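Exo-beta-1,3-galactanase (Bifidobacterium bifidum, PDB 5FLW) probably hydrolyses beta-1,3-linked galactan from the chain end, releasing galactose, as a five-bladed beta-propeller enzyme of glycoside hydrolase family 43. Local coordinates at residues Gln26-Asp30 with Thr31-Tyr35; Thr221-His224 with Gly225-Glu229; Glu270-Leu273 with Gly274-Pro277; Leu292-Ser295 with Asp296-Gly300. All coordinates share one frame; numbering follows the deposited sequence.

Contact 1. Residues Gln26-Asp30 with Thr31-Tyr35; sequences QKFGD and TWYAY
Lys27 lies across the indole of Trp32 on one side of a tight beta hairpin, while Phe28 meets Tyr33 on the other. In the apolar part, Lys27 CB sits squarely over the six-membered ring, 3.6 Å from its centroid, in a CH-pi contact. CG turned away from the backbone N (chi1 -161°) and a fully extended chain then carry the methylenes along the indole, and a lysine suits this place because its long aliphatic part covers the ring while NZ stays in solvent. There, one water accepts from both Lys27 NZ and Trp32 NE1. Phe28 CD2 stands over the rim of one Tyr33 face, 3.6 Å from Tyr33 CD1, with the ring planes 51° apart; Tyr35 OH, hydrogen-bonded to Pro119 O, grazes the Phe28 edge.

Backbone bonds close the hairpin. Gln26 and Tyr33 exchange two, Tyr33 N to Gln26 O being 2.7 Å, and Phe28 N donates to Thr31 O at 3.0 Å. The type II' turn from Phe28 to Thr31 places Gly29 at positive phi (62°), which favours glycine. Beside it, Thr31 OG1 donates to Asp30 OD1 at 2.8 Å, coming from above the carboxylate plane.

Strand 24-28 is an edge strand of its four-stranded antiparallel sheet; strand 31-37 is flanked by strand 48-53, and Phe28 packs edge-to-face with Tyr95 of the next sheet.

Contact 2. Residues Thr221-His224 with Gly225-Glu229; sequences TDLH and GPWSE
Trp227 NE1 reaches back beside a type I beta turn, Asp222 to Gly225, in the loop joining the third and fourth strands, 216-220 and 231-232, of one propeller blade. Trp227 NE1 donates to Leu223 O at 3.1 Å. Leu223 O lies close to the indole plane, at the N-H edge, whereas the donor stands well above the plane of the Leu223 carbonyl. Indole and leucine side chains run side by side in the same direction, with Leu223 CD2 4.1 Å from Trp227 CZ2. Tryptophan suits this place because it combines a large apolar surface with one N-H that can satisfy a turn carbonyl.

The turn itself is closed by Gly225 N donating to Asp222 O at 2.7 Å. Gly225 has a phi of 99° and a psi of -173°, backbone angles at which any side chain would collide with His224 O, a conformation suited to glycine. The peptide bond from Gly225 to Pro226 is cis, bending the chain as it leaves the turn, and a water joins Thr221 N to Pro226 O across the bend.

Farther out, Leu223 and Trp227 both touch Ile162 and Tyr200, and Trp227 also meets Trp202 edge-to-face. On the exposed side Glu174 accepts from His224 NE2, fixing the far end of the imidazole. Its near end is held by Asp222, an Asx-turn residue. With CG opposite the backbone N (chi1 -167°), Asp222 OD1 swings to His224, taking His224 N on its anti lone pair at 2.9 Å and His224 ND1, almost in the ring plane, on its syn lone pair at 2.8 Å.

Contact 3. Residues Glu270-Leu273 with Gly274-Pro277; sequences EHDL and GNSP
Leu273 O is gripped twice by Ser276: OG donates to it at 2.9 Å and the backbone N at 3.1 Å, both from the same face of the carbonyl plane. The hydroxyl lies 27° from that plane, while the N stands much farther above it. With OG beside its own backbone N (chi1 -65°), Ser276 brings both donors to one oxygen. Serine suits the site because its short side chain can fold back this way, and Ser276 OG is in turn an acceptor for Gln269 N, which ties the two ends of the bend together.

One residue earlier a second i to i+3 link forms, here with a side-chain pair as well. Asn275 N donates to Asp272 O at 3.1 Å. Asn275 ND2 donates to Asp272 OD1 at 3.0 Å on the syn side, somewhat out of the carboxylate plane, and makes a weak second bond to OD2. Carboxylate and amide planes are 75° apart. An amide serves here because it offers N-H to an exposed acid without adding a charge. A water completes the polar cluster, donating to Asp272 OD1 at 2.6 Å and accepting from Gly274 N at 3.0 Å.

The segment spans a short 3-10 turn at Leu273 and Gly274 in the loop between strands 261-266 and 278-286. Leu273 packs on Asn43, and Gly274 O accepts from His21 NE2, joining this last blade to the N-terminal part of the chain; a backbone hydrogen bond from Arg267 N to Pro277 O links the two ends of the loop.

Contact 4. Residues Leu292-Ser295 with Asp296-Gly300; sequences LTWS and DTYEG
Tyr298 turns its edge to the face of Trp294 and its own face to Ser295, the whole wrapped round a type I beta turn from Ser295 to Tyr298. The tight part is this edge-to-face pair and what lies against it. The ring of Tyr298 and the five-membered ring of Trp294 have centroids 5.4 Å apart and planes at 68°, with Tyr298 CD2 over the indole. Against the tyrosine face, Ser295 CB makes a CH-pi contact, 3.6 Å from the ring centroid. Trp294 reaches this position with CG swung away from the backbone N (chi1 -164°), which lays the indole beside Tyr298 CB and the carbonyl of Glu299. Two broad aromatic residues suit the turn because each covers backbone as well as its partner. Tyr298 N closes it by donating to Ser295 O at 3.0 Å.

Farther in, Trp294 rests on Met281 and Tyr298 on Pro282, both of strand 278-286, while Phe5 near the N-terminus meets the Tyr298 ring.

The other side is polar and looser. Asp296 and Thr297 are exposed at the corners of the turn, where small polar residues fit, and a water accepts from Trp294 NE1 at 3.0 Å. Another water donates to Thr293 O and also bonds to Tyr298 OH at 2.7 Å. At the outer corner Ser295 OG and Thr297 OG1 share a hydrogen bond of 3.0 Å.

All four contacts are local bends of one five-bladed propeller, and none touches another. Contact 1 is the hairpin between the first two strands of the first blade, and contact 2 lies between the last two strands of the fourth; their centres are about 28 Å apart. Contacts 3 and 4 both belong to the fifth blade, one before strand 278-286 and the other after strand 289-291, and come nearest, with about 8 Å between their closest atoms. Contacts 2 and 3 lie on opposite sides of the chain's centre, about 35 Å between centres. In family 43 propellers the active site usually lies at the central axis; the contact centres are about 14 to 22 Å from the chain's centre.

Contact 1. Residues Gln26-Asp30 with Thr31-Tyr35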
# COMPACT_ATOMS: atom_id res chain seq x y z
N GLN A 26 7.30 -5.65 -2.35
CA GLN A 26 8.73 -5.43 -2.20
C GLN A 26 9.47 -6.41 -3.09
O GLN A 26 9.08 -7.57 -3.19
CB GLN A 26 9.17 -5.76 -0.77
CG GLN A 26 8.80 -4.73 0.27
CD GLN A 26 9.53 -3.43 0.04
OE1 GLN A 26 10.75 -3.37 0.21
NE2 GLN A 26 8.80 -2.40 -0.35
N LYS A 27 10.54 -5.94 -3.74
CA LYS A 27 11.41 -6.81 -4.51
C LYS A 27 12.63 -7.14 -3.66
O LYS A 27 13.39 -6.24 -3.28
CB LYS A 27 11.82 -6.17 -5.84
CG LYS A 27 12.33 -7.20 -6.86
CD LYS A 27 12.84 -6.54 -8.12
CE LYS A 27 13.25 -7.57 -9.17
NZ LYS A 27 13.55 -6.95 -10.50
N PHE A 28 12.80 -8.42 -3.32
CA PHE A 28 13.97 -8.92 -2.59
C PHE A 28 14.65 -9.94 -3.48
O PHE A 28 14.03 -10.94 -3.87
CB PHE A 28 13.53 -9.60 -1.29
CG PHE A 28 12.75 -8.72 -0.35
CD1 PHE A 28 13.22 -7.45 -0.01
CD2 PHE A 28 11.57 -9.18 0.23
CE1 PHE A 28 12.52 -6.65 0.88
CE2 PHE A 28 10.85 -8.38 1.12
CZ PHE A 28 11.34 -7.11 1.45
N GLY A 29 15.94 -9.73 -3.76
CA GLY A 29 16.58 -10.51 -4.81
C GLY A 29 15.91 -10.26 -6.16
O GLY A 29 15.64 -9.12 -6.57
N ASP A 30 15.60 -11.35 -6.87
CA ASP A 30 15.00 -11.27 -8.19
C ASP A 30 13.48 -11.50 -8.16
O ASP A 30 12.86 -11.66 -9.23
CB ASP A 30 15.70 -12.28 -9.10
CG ASP A 30 15.36 -13.74 -8.74
OD1 ASP A 30 14.78 -13.99 -7.65
OD2 ASP A 30 15.68 -14.66 -9.55
N THR A 31 12.87 -11.51 -6.97
CA THR A 31 11.48 -11.92 -6.79
C THR A 31 10.68 -10.81 -6.11
O THR A 31 11.16 -10.17 -5.17
CB THR A 31 11.48 -13.20 -5.96
OG1 THR A 31 12.19 -14.21 -6.68
CG2 THR A 31 10.07 -13.67 -5.63
N TRP A 32 9.44 -10.60 -6.59
CA TRP A 32 8.49 -9.69 -5.96
C TRP A 32 7.71 -10.42 -4.87
O TRP A 32 7.23 -11.53 -5.09
CB TRP A 32 7.53 -9.09 -6.99
CG TRP A 32 8.20 -8.00 -7.83
CD1 TRP A 32 8.77 -8.14 -9.06
CD2 TRP A 32 8.36 -6.62 -7.46
NE1 TRP A 32 9.29 -6.93 -9.49
CE2 TRP A 32 9.05 -5.99 -8.53
CE3 TRP A 32 7.98 -5.86 -6.35
CZ2 TRP A 32 9.36 -4.63 -8.51
CZ3 TRP A 32 8.31 -4.50 -6.32
CH2 TRP A 32 8.99 -3.90 -7.40
N TYR A 33 7.59 -9.78 -3.71
CA TYR A 33 6.81 -10.29 -2.59
C TYR A 33 5.62 -9.37 -2.37
O TYR A 33 5.80 -8.17 -2.14
CB TYR A 33 7.66 -10.32 -1.32
CG TYR A 33 8.75 -11.35 -1.36
CD1 TYR A 33 9.85 -11.18 -2.20
CD2 TYR A 33 8.68 -12.51 -0.58
CE1 TYR A 33 10.87 -12.14 -2.26
CE2 TYR A 33 9.68 -13.48 -0.63
CZ TYR A 33 10.78 -13.29 -1.48
OH TYR A 33 11.80 -14.22 -1.56
N ALA A 34 4.41 -9.94 -2.40
CA ALA A 34 3.19 -9.21 -2.07
C ALA A 34 2.69 -9.64 -0.69
O ALA A 34 2.73 -10.83 -0.34
CB ALA A 34 2.09 -9.48 -3.11
N TYR A 35 2.20 -8.67 0.10
CA TYR A 35 1.60 -8.95 1.40
C TYR A 35 0.18 -8.38 1.37
O TYR A 35 0.02 -7.17 1.21
CB TYR A 35 2.43 -8.31 2.53
CG TYR A 35 3.87 -8.81 2.52
CD1 TYR A 35 4.25 -9.99 3.22
CD2 TYR A 35 4.86 -8.15 1.75
CE1 TYR A 35 5.56 -10.47 3.19
CE2 TYR A 35 6.18 -8.65 1.71
CZ TYR A 35 6.52 -9.80 2.43
OH TYR A 35 7.81 -10.28 2.41
O HOH W 1 11.13 -6.31 -11.83
O HOH W 2 14.26 -13.66 -2.89

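Contact 2. Residues Thr221-His224 with Gly225-Glu229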
# COMPACT_ATOMS: atom_id res chain seq x y z
N THR A 221 10.93 17.45 -4.58
CA THR A 221 12.34 17.09 -4.64
C THR A 221 12.92 16.78 -3.27
O THR A 221 14.07 16.35 -3.16
CB THR A 221 13.13 18.22 -5.31
OG1 THR A 221 13.01 19.40 -4.50
CG2 THR A 221 12.56 18.56 -6.67
N ASP A 222 12.14 16.99 -2.21
CA ASP A 222 12.53 16.62 -0.87
C ASP A 222 11.26 16.10 -0.20
O ASP A 222 10.19 16.67 -0.41
CB ASP A 222 13.04 17.86 -0.11
CG ASP A 222 13.75 17.50 1.19
OD1 ASP A 222 13.05 17.05 2.11
OD2 ASP A 222 14.98 17.63 1.27
N LEU A 223 11.40 15.00 0.56
CA LEU A 223 10.23 14.41 1.23
C LEU A 223 9.60 15.36 2.24
O LEU A 223 8.41 15.22 2.56
CB LEU A 223 10.59 13.07 1.90
CG LEU A 223 10.86 11.89 0.96
CD1 LEU A 223 11.59 10.79 1.69
CD2 LEU A 223 9.59 11.35 0.37
N HIS A 224 10.37 16.32 2.78
CA HIS A 224 9.79 17.39 3.59
C HIS A 224 8.98 18.38 2.76
O HIS A 224 8.28 19.23 3.33
CB HIS A 224 10.88 18.17 4.32
CG HIS A 224 11.68 17.35 5.28
ND1 HIS A 224 12.82 16.67 4.90
CD2 HIS A 224 11.51 17.09 6.59
CE1 HIS A 224 13.32 16.04 5.95
NE2 HIS A 224 12.54 16.28 6.99
N GLY A 225 9.08 18.34 1.43
CA GLY A 225 8.39 19.32 0.61
C GLY A 225 9.31 20.44 0.15
O GLY A 225 10.54 20.40 0.40
N PRO A 226 8.74 21.47 -0.50
CA PRO A 226 7.30 21.63 -0.76
C PRO A 226 6.73 20.60 -1.73
O PRO A 226 7.35 20.24 -2.74
CB PRO A 226 7.19 23.00 -1.43
CG PRO A 226 8.56 23.38 -1.83
CD PRO A 226 9.53 22.62 -1.00
N TRP A 227 5.53 20.14 -1.41
CA TRP A 227 4.78 19.26 -2.28
C TRP A 227 3.90 20.08 -3.22
O TRP A 227 3.26 21.05 -2.82
CB TRP A 227 3.97 18.28 -1.44
CG TRP A 227 4.84 17.24 -0.83
CD1 TRP A 227 5.40 17.25 0.43
CD2 TRP A 227 5.31 16.03 -1.46
NE1 TRP A 227 6.16 16.12 0.63
CE2 TRP A 227 6.13 15.36 -0.51
CE3 TRP A 227 5.11 15.44 -2.71
CZ2 TRP A 227 6.74 14.11 -0.79
CZ3 TRP A 227 5.74 14.20 -3.00
CH2 TRP A 227 6.54 13.56 -2.04
N SER A 228 3.89 19.67 -4.49
CA SER A 228 3.18 20.38 -5.54
C SER A 228 1.67 20.22 -5.38
O SER A 228 1.17 19.43 -4.57
CB SER A 228 3.61 19.86 -6.91
OG SER A 228 3.00 18.61 -7.19
N GLU A 229 0.93 21.00 -6.18
CA GLU A 229 -0.51 20.84 -6.31
C GLU A 229 -0.85 19.36 -6.58
O GLU A 229 -0.12 18.68 -7.31
CB GLU A 229 -0.96 21.70 -7.49
CG GLU A 229 -2.37 21.44 -7.95
CD GLU A 229 -2.71 22.12 -9.29
OE1 GLU A 229 -1.80 22.34 -10.13
OE2 GLU A 229 -3.90 22.42 -9.52
O HOH W 3 9.98 19.94 -3.27
O HOH W 4 12.54 21.06 -1.86

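Contact 3. Residues Glu270-Leu273 with Gly274-Pro277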
# COMPACT_ATOMS: atom_id res chain seq x y z
N GLU A 270 -17.94 -4.55 -1.09
CA GLU A 270 -18.34 -4.42 0.30
C GLU A 270 -18.96 -5.70 0.87
O GLU A 270 -18.75 -6.04 2.04
CB GLU A 270 -19.27 -3.21 0.45
CG GLU A 270 -19.95 -3.06 1.81
CD GLU A 270 -20.71 -1.79 1.95
OE1 GLU A 270 -21.06 -1.17 0.92
OE2 GLU A 270 -21.03 -1.41 3.11
N HIS A 271 -19.75 -6.40 0.07
CA HIS A 271 -20.46 -7.59 0.54
C HIS A 271 -19.78 -8.90 0.15
O HIS A 271 -20.37 -9.98 0.35
CB HIS A 271 -21.91 -7.57 0.10
CG HIS A 271 -22.58 -6.28 0.49
ND1 HIS A 271 -22.92 -6.00 1.80
CD2 HIS A 271 -22.89 -5.18 -0.24
CE1 HIS A 271 -23.44 -4.80 1.85
NE2 HIS A 271 -23.43 -4.29 0.63
N ASP A 272 -18.59 -8.84 -0.42
CA ASP A 272 -17.86 -10.04 -0.82
C ASP A 272 -16.38 -9.67 -0.87
O ASP A 272 -15.72 -9.76 -1.90
CB ASP A 272 -18.40 -10.52 -2.16
CG ASP A 272 -17.85 -11.88 -2.57
OD1 ASP A 272 -17.30 -12.61 -1.72
OD2 ASP A 272 -18.00 -12.20 -3.78
N LEU A 273 -15.84 -9.26 0.28
CA LEU A 273 -14.52 -8.62 0.31
C LEU A 273 -13.41 -9.54 -0.19
O LEU A 273 -12.46 -9.08 -0.85
CB LEU A 273 -14.21 -8.09 1.71
CG LEU A 273 -15.03 -6.84 2.09
CD1 LEU A 273 -15.07 -6.61 3.61
CD2 LEU A 273 -14.41 -5.67 1.38
N GLY A 274 -13.48 -10.84 0.14
CA GLY A 274 -12.42 -11.76 -0.28
C GLY A 274 -12.27 -11.86 -1.79
O GLY A 274 -11.18 -12.19 -2.28
N ASN A 275 -13.34 -11.59 -2.55
CA ASN A 275 -13.35 -11.66 -4.00
C ASN A 275 -13.27 -10.28 -4.68
O ASN A 275 -13.60 -10.15 -5.88
CB ASN A 275 -14.56 -12.46 -4.49
CG ASN A 275 -14.51 -13.90 -3.99
OD1 ASN A 275 -13.48 -14.58 -4.15
ND2 ASN A 275 -15.60 -14.37 -3.38
N SER A 276 -12.81 -9.25 -3.95
CA SER A 276 -12.58 -7.94 -4.54
C SER A 276 -11.52 -8.05 -5.63
O SER A 276 -10.39 -8.47 -5.33
CB SER A 276 -12.04 -6.99 -3.46
OG SER A 276 -13.02 -6.77 -2.46
N PRO A 277 -11.82 -7.64 -6.86
CA PRO A 277 -10.80 -7.67 -7.92
C PRO A 277 -9.72 -6.61 -7.69
O PRO A 277 -9.78 -5.77 -6.78
CB PRO A 277 -11.60 -7.34 -9.20
CG PRO A 277 -13.00 -7.62 -8.86
CD PRO A 277 -13.16 -7.30 -7.39
O HOH W 5 -15.82 -12.65 0.45

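Contact 4. Residues Leu292-Ser295 with Asp296-Gly300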
# COMPACT_ATOMS: atom_id res chain seq x y z
N LEU A 292 -2.25 7.47 -16.34
CA LEU A 292 -2.79 6.12 -16.35
C LEU A 292 -3.86 6.05 -17.43
O LEU A 292 -4.82 6.82 -17.38
CB LEU A 292 -3.37 5.77 -14.98
CG LEU A 292 -3.84 4.35 -14.72
CD1 LEU A 292 -2.64 3.38 -14.70
CD2 LEU A 292 -4.67 4.27 -13.40
N THR A 293 -3.69 5.14 -18.40
CA THR A 293 -4.57 5.05 -19.57
C THR A 293 -5.01 3.61 -19.85
O THR A 293 -4.17 2.71 -19.95
CB THR A 293 -3.91 5.59 -20.83
OG1 THR A 293 -3.43 6.91 -20.55
CG2 THR A 293 -4.92 5.69 -21.89
N TRP A 294 -6.31 3.42 -20.04
CA TRP A 294 -6.81 2.11 -20.41
C TRP A 294 -6.48 1.81 -21.88
O TRP A 294 -6.30 2.71 -22.70
CB TRP A 294 -8.33 2.06 -20.22
CG TRP A 294 -8.93 0.70 -20.21
CD1 TRP A 294 -9.50 0.04 -21.26
CD2 TRP A 294 -9.04 -0.19 -19.07
NE1 TRP A 294 -9.97 -1.20 -20.86
CE2 TRP A 294 -9.69 -1.37 -19.53
CE3 TRP A 294 -8.64 -0.11 -17.73
CZ2 TRP A 294 -9.96 -2.45 -18.68
CZ3 TRP A 294 -8.93 -1.18 -16.88
CH2 TRP A 294 -9.58 -2.33 -17.36
N SER A 295 -6.43 0.52 -22.20
CA SER A 295 -6.30 0.04 -23.57
C SER A 295 -7.35 -1.02 -23.84
O SER A 295 -7.69 -1.82 -22.97
CB SER A 295 -4.90 -0.56 -23.76
OG SER A 295 -4.87 -1.34 -24.94
N ASP A 296 -7.86 -1.03 -25.08
CA ASP A 296 -8.87 -1.98 -25.53
C ASP A 296 -8.48 -3.42 -25.29
O ASP A 296 -9.36 -4.30 -25.21
CB ASP A 296 -9.02 -1.88 -27.05
CG ASP A 296 -9.77 -0.67 -27.47
OD1 ASP A 296 -10.42 -0.08 -26.58
OD2 ASP A 296 -9.71 -0.32 -28.67
N THR A 297 -7.18 -3.71 -25.35
CA THR A 297 -6.68 -5.08 -25.19
C THR A 297 -6.72 -5.57 -23.74
O THR A 297 -6.54 -6.77 -23.50
CB THR A 297 -5.26 -5.17 -25.71
OG1 THR A 297 -4.41 -4.35 -24.90
CG2 THR A 297 -5.23 -4.69 -27.16
N TYR A 298 -6.92 -4.68 -22.77
CA TYR A 298 -6.95 -5.10 -21.37
C TYR A 298 -8.20 -5.94 -21.08
O TYR A 298 -9.24 -5.81 -21.73
CB TYR A 298 -6.91 -3.87 -20.48
CG TYR A 298 -5.62 -3.06 -20.56
CD1 TYR A 298 -4.57 -3.47 -21.35
CD2 TYR A 298 -5.48 -1.89 -19.81
CE1 TYR A 298 -3.40 -2.74 -21.43
CE2 TYR A 298 -4.30 -1.15 -19.85
CZ TYR A 298 -3.25 -1.59 -20.67
OH TYR A 298 -2.08 -0.86 -20.73
N GLU A 299 -8.10 -6.80 -20.07
CA GLU A 299 -9.24 -7.61 -19.66
C GLU A 299 -10.12 -6.89 -18.64
O GLU A 299 -9.72 -5.90 -18.02
CB GLU A 299 -8.79 -8.98 -19.17
CG GLU A 299 -8.14 -8.98 -17.84
CD GLU A 299 -7.63 -10.37 -17.50
OE1 GLU A 299 -8.41 -11.16 -16.93
OE2 GLU A 299 -6.47 -10.68 -17.83
N GLY A 300 -11.34 -7.39 -18.48
CA GLY A 300 -12.30 -6.74 -17.60
C GLY A 300 -12.80 -5.43 -18.21
O GLY A 300 -12.54 -5.12 -19.37
O HOH W 6 -2.10 1.82 -21.14
O HOH W 7 -10.51 -3.59 -22.63